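Local coordinates for protein pectate lyase 47 (PDB 1VBL) that probably cleaves pectate by calcium-dependent beta-elimination, as a thermostable, secreted lyase of polysaccharide lyase family 1, at residues 6-11 and 19-24. Numbering follows the deposited sequence.
Sequences EVLKPY and EGTTGG
L8 and T21 meet where two pieces of the N-terminal loop run past each other on the outside of the right-handed parallel beta-helix that is the fold of family 1 pectate lyases. The antiparallel sense follows from the register, V7 facing T22 and L8 facing T21, yet neither segment is a regular strand. One direct backbone hydrogen bond joins them: L8 N donates to T21 O over 3.2 Å, with 155° at the hydrogen and a C=O...N angle of 170°, hence an almost head-on approach to the carbonyl. Beside it a water bridges the pair, donating to L8 O at 2.7 Å and weakly accepting from T21 N.

Followed outward, the L8 side chain starts with CB 3.5 Å from T21 O. CG stands anti to the backbone N (chi1 -176°), and from there the CD2 branch reaches to 4.1 Å from T21 CB and 4.0 Å from T21 OG1. That last approach is a van der Waals contact of a methyl with a hydroxyl oxygen, whose hydrogen-bond partner is A15 O. Both side chains also rest on W201 of strand 200-208, which places this pair against the helix wall. T22 N and G23 N bond to N157 OD1, tying segment 19-24 to strand 156-161. At the partly exposed flank, V7 CG1 lies over the T22 backbone, 3.6 Å from T22 CA and 3.8 Å from T22 CB.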
ATOM      1  N   GLU A   6      12.932 -18.955   3.537  1.00 22.96           N
ATOM      2  CA  GLU A   6      12.457 -18.386   4.796  1.00 22.66           C
ATOM      3  C   GLU A   6      10.951 -18.161   4.804  1.00 22.11           C
ATOM      4  O   GLU A   6      10.368 -17.731   3.806  1.00 21.09           O
ATOM      5  CB  GLU A   6      13.174 -17.066   5.085  1.00 23.53           C
ATOM      6  CG  GLU A   6      14.566 -17.234   5.677  1.00 28.27           C
ATOM      7  CD  GLU A   6      15.279 -15.911   5.875  1.00 30.08           C
ATOM      8  OE1 GLU A   6      14.597 -14.906   6.168  1.00 32.63           O
ATOM      9  OE2 GLU A   6      16.523 -15.876   5.749  1.00 33.66           O
ATOM     10  N   VAL A   7      10.323 -18.460   5.937  1.00 19.37           N
ATOM     11  CA  VAL A   7       8.885 -18.284   6.067  1.00 18.17           C
ATOM     12  C   VAL A   7       8.542 -17.434   7.281  1.00 16.42           C
ATOM     13  O   VAL A   7       9.409 -17.104   8.091  1.00 15.06           O
ATOM     14  CB  VAL A   7       8.159 -19.644   6.177  1.00 18.72           C
ATOM     15  CG1 VAL A   7       8.496 -20.507   4.963  1.00 20.28           C
ATOM     16  CG2 VAL A   7       8.561 -20.355   7.468  1.00 19.57           C
ATOM     17  N   LEU A   8       7.268 -17.075   7.385  1.00 16.23           N
ATOM     18  CA  LEU A   8       6.767 -16.257   8.482  1.00 14.53           C
ATOM     19  C   LEU A   8       6.863 -16.999   9.818  1.00 15.95           C
ATOM     20  O   LEU A   8       6.497 -18.172   9.912  1.00 14.18           O
ATOM     21  CB  LEU A   8       5.306 -15.892   8.215  1.00 14.30           C
ATOM     22  CG  LEU A   8       4.650 -14.950   9.225  1.00 14.71           C
ATOM     23  CD1 LEU A   8       5.148 -13.535   8.984  1.00 13.02           C
ATOM     24  CD2 LEU A   8       3.132 -15.017   9.082  1.00 14.11           C
ATOM     25  N   LYS A   9       7.348 -16.314  10.848  1.00 14.21           N
ATOM     26  CA  LYS A   9       7.468 -16.914  12.172  1.00 15.75           C
ATOM     27  C   LYS A   9       6.090 -17.386  12.622  1.00 14.98           C
ATOM     28  O   LYS A   9       5.065 -16.815  12.235  1.00 14.52           O
ATOM     29  CB  LYS A   9       8.040 -15.915  13.183  1.00 17.96           C
ATOM     30  CG  LYS A   9       9.449 -15.435  12.866  1.00 21.63           C
ATOM     31  CD  LYS A   9       9.430 -14.057  12.199  1.00 28.54           C
ATOM     32  CE  LYS A   9       8.636 -14.068  10.894  1.00 22.43           C
ATOM     33  NZ  LYS A   9       8.533 -12.757  10.246  1.00 28.59           N
ATOM     34  N   PRO A  10       6.047 -18.426  13.464  1.00 14.74           N
ATOM     35  CA  PRO A  10       4.798 -19.000  13.972  1.00 15.41           C
ATOM     36  C   PRO A  10       3.750 -18.061  14.567  1.00 14.74           C
ATOM     37  O   PRO A  10       2.557 -18.349  14.486  1.00 15.29           O
ATOM     38  CB  PRO A  10       5.282 -20.056  14.966  1.00 16.18           C
ATOM     39  CG  PRO A  10       6.602 -19.531  15.421  1.00 18.64           C
ATOM     40  CD  PRO A  10       7.208 -19.044  14.126  1.00 14.42           C
ATOM     41  N   TYR A  11       4.176 -16.950  15.160  1.00 14.42           N
ATOM     42  CA  TYR A  11       3.230 -16.006  15.754  1.00 15.08           C
ATOM     43  C   TYR A  11       3.382 -14.592  15.208  1.00 14.81           C
ATOM     44  O   TYR A  11       2.898 -13.635  15.816  1.00 14.29           O
ATOM     45  CB  TYR A  11       3.399 -15.948  17.280  1.00 16.39           C
ATOM     46  CG  TYR A  11       3.127 -17.254  17.993  1.00 20.18           C
ATOM     47  CD1 TYR A  11       4.104 -18.248  18.069  1.00 22.20           C
ATOM     48  CD2 TYR A  11       1.884 -17.505  18.573  1.00 23.55           C
ATOM     49  CE1 TYR A  11       3.849 -19.461  18.703  1.00 24.02           C
ATOM     50  CE2 TYR A  11       1.616 -18.718  19.210  1.00 24.98           C
ATOM     51  CZ  TYR A  11       2.603 -19.690  19.270  1.00 27.26           C
ATOM     52  OH  TYR A  11       2.340 -20.894  19.884  1.00 28.13           O
ATOM     53  N   GLU A  19      -2.134 -22.411   9.617  1.00 20.05           N
ATOM     54  CA  GLU A  19      -0.892 -22.992   9.118  1.00 22.44           C
ATOM     55  C   GLU A  19       0.157 -21.927   8.812  1.00 21.26           C
ATOM     56  O   GLU A  19       1.293 -22.244   8.458  1.00 20.27           O
ATOM     57  CB  GLU A  19      -1.168 -23.817   7.860  1.00 27.10           C
ATOM     58  CG  GLU A  19      -2.037 -25.034   8.106  1.00 34.24           C
ATOM     59  CD  GLU A  19      -1.428 -25.981   9.122  1.00 37.74           C
ATOM     60  OE1 GLU A  19      -0.297 -26.458   8.887  1.00 40.61           O
ATOM     61  OE2 GLU A  19      -2.079 -26.250  10.153  1.00 41.49           O
ATOM     62  N   GLY A  20      -0.230 -20.663   8.941  1.00 18.89           N
ATOM     63  CA  GLY A  20       0.706 -19.583   8.693  1.00 17.57           C
ATOM     64  C   GLY A  20       0.972 -19.300   7.226  1.00 18.14           C
ATOM     65  O   GLY A  20       0.222 -19.723   6.349  1.00 17.18           O
ATOM     66  N   THR A  21       2.059 -18.584   6.965  1.00 16.61           N
ATOM     67  CA  THR A  21       2.426 -18.217   5.606  1.00 14.87           C
ATOM     68  C   THR A  21       3.803 -18.748   5.250  1.00 14.73           C
ATOM     69  O   THR A  21       4.800 -18.420   5.899  1.00 13.83           O
ATOM     70  CB  THR A  21       2.401 -16.683   5.443  1.00 14.53           C
ATOM     71  OG1 THR A  21       1.098 -16.201   5.795  1.00 13.91           O
ATOM     72  CG2 THR A  21       2.710 -16.280   4.004  1.00 14.40           C
ATOM     73  N   THR A  22       3.851 -19.570   4.209  1.00 13.99           N
ATOM     74  CA  THR A  22       5.101 -20.169   3.763  1.00 15.40           C
ATOM     75  C   THR A  22       5.448 -19.784   2.327  1.00 14.34           C
ATOM     76  O   THR A  22       6.524 -20.116   1.838  1.00 13.55           O
ATOM     77  CB  THR A  22       5.031 -21.705   3.853  1.00 16.19           C
ATOM     78  OG1 THR A  22       3.914 -22.172   3.086  1.00 16.33           O
ATOM     79  CG2 THR A  22       4.867 -22.149   5.306  1.00 17.04           C
ATOM     80  N   GLY A  23       4.538 -19.082   1.657  1.00 14.64           N
ATOM     81  CA  GLY A  23       4.792 -18.676   0.285  1.00 14.93           C
ATOM     82  C   GLY A  23       5.175 -19.860  -0.587  1.00 16.24           C
ATOM     83  O   GLY A  23       4.509 -20.895  -0.562  1.00 17.07           O
ATOM     84  N   GLY A  24       6.249 -19.716  -1.355  1.00 15.48           N
ATOM     85  CA  GLY A  24       6.683 -20.802  -2.218  1.00 17.74           C
ATOM     86  C   GLY A  24       7.872 -21.559  -1.660  1.00 19.78           C
ATOM     87  O   GLY A  24       8.628 -22.184  -2.408  1.00 20.16           O
TER
HETATM   88  O   HOH W   1       4.254 -19.451   9.004  1.00 31.84           O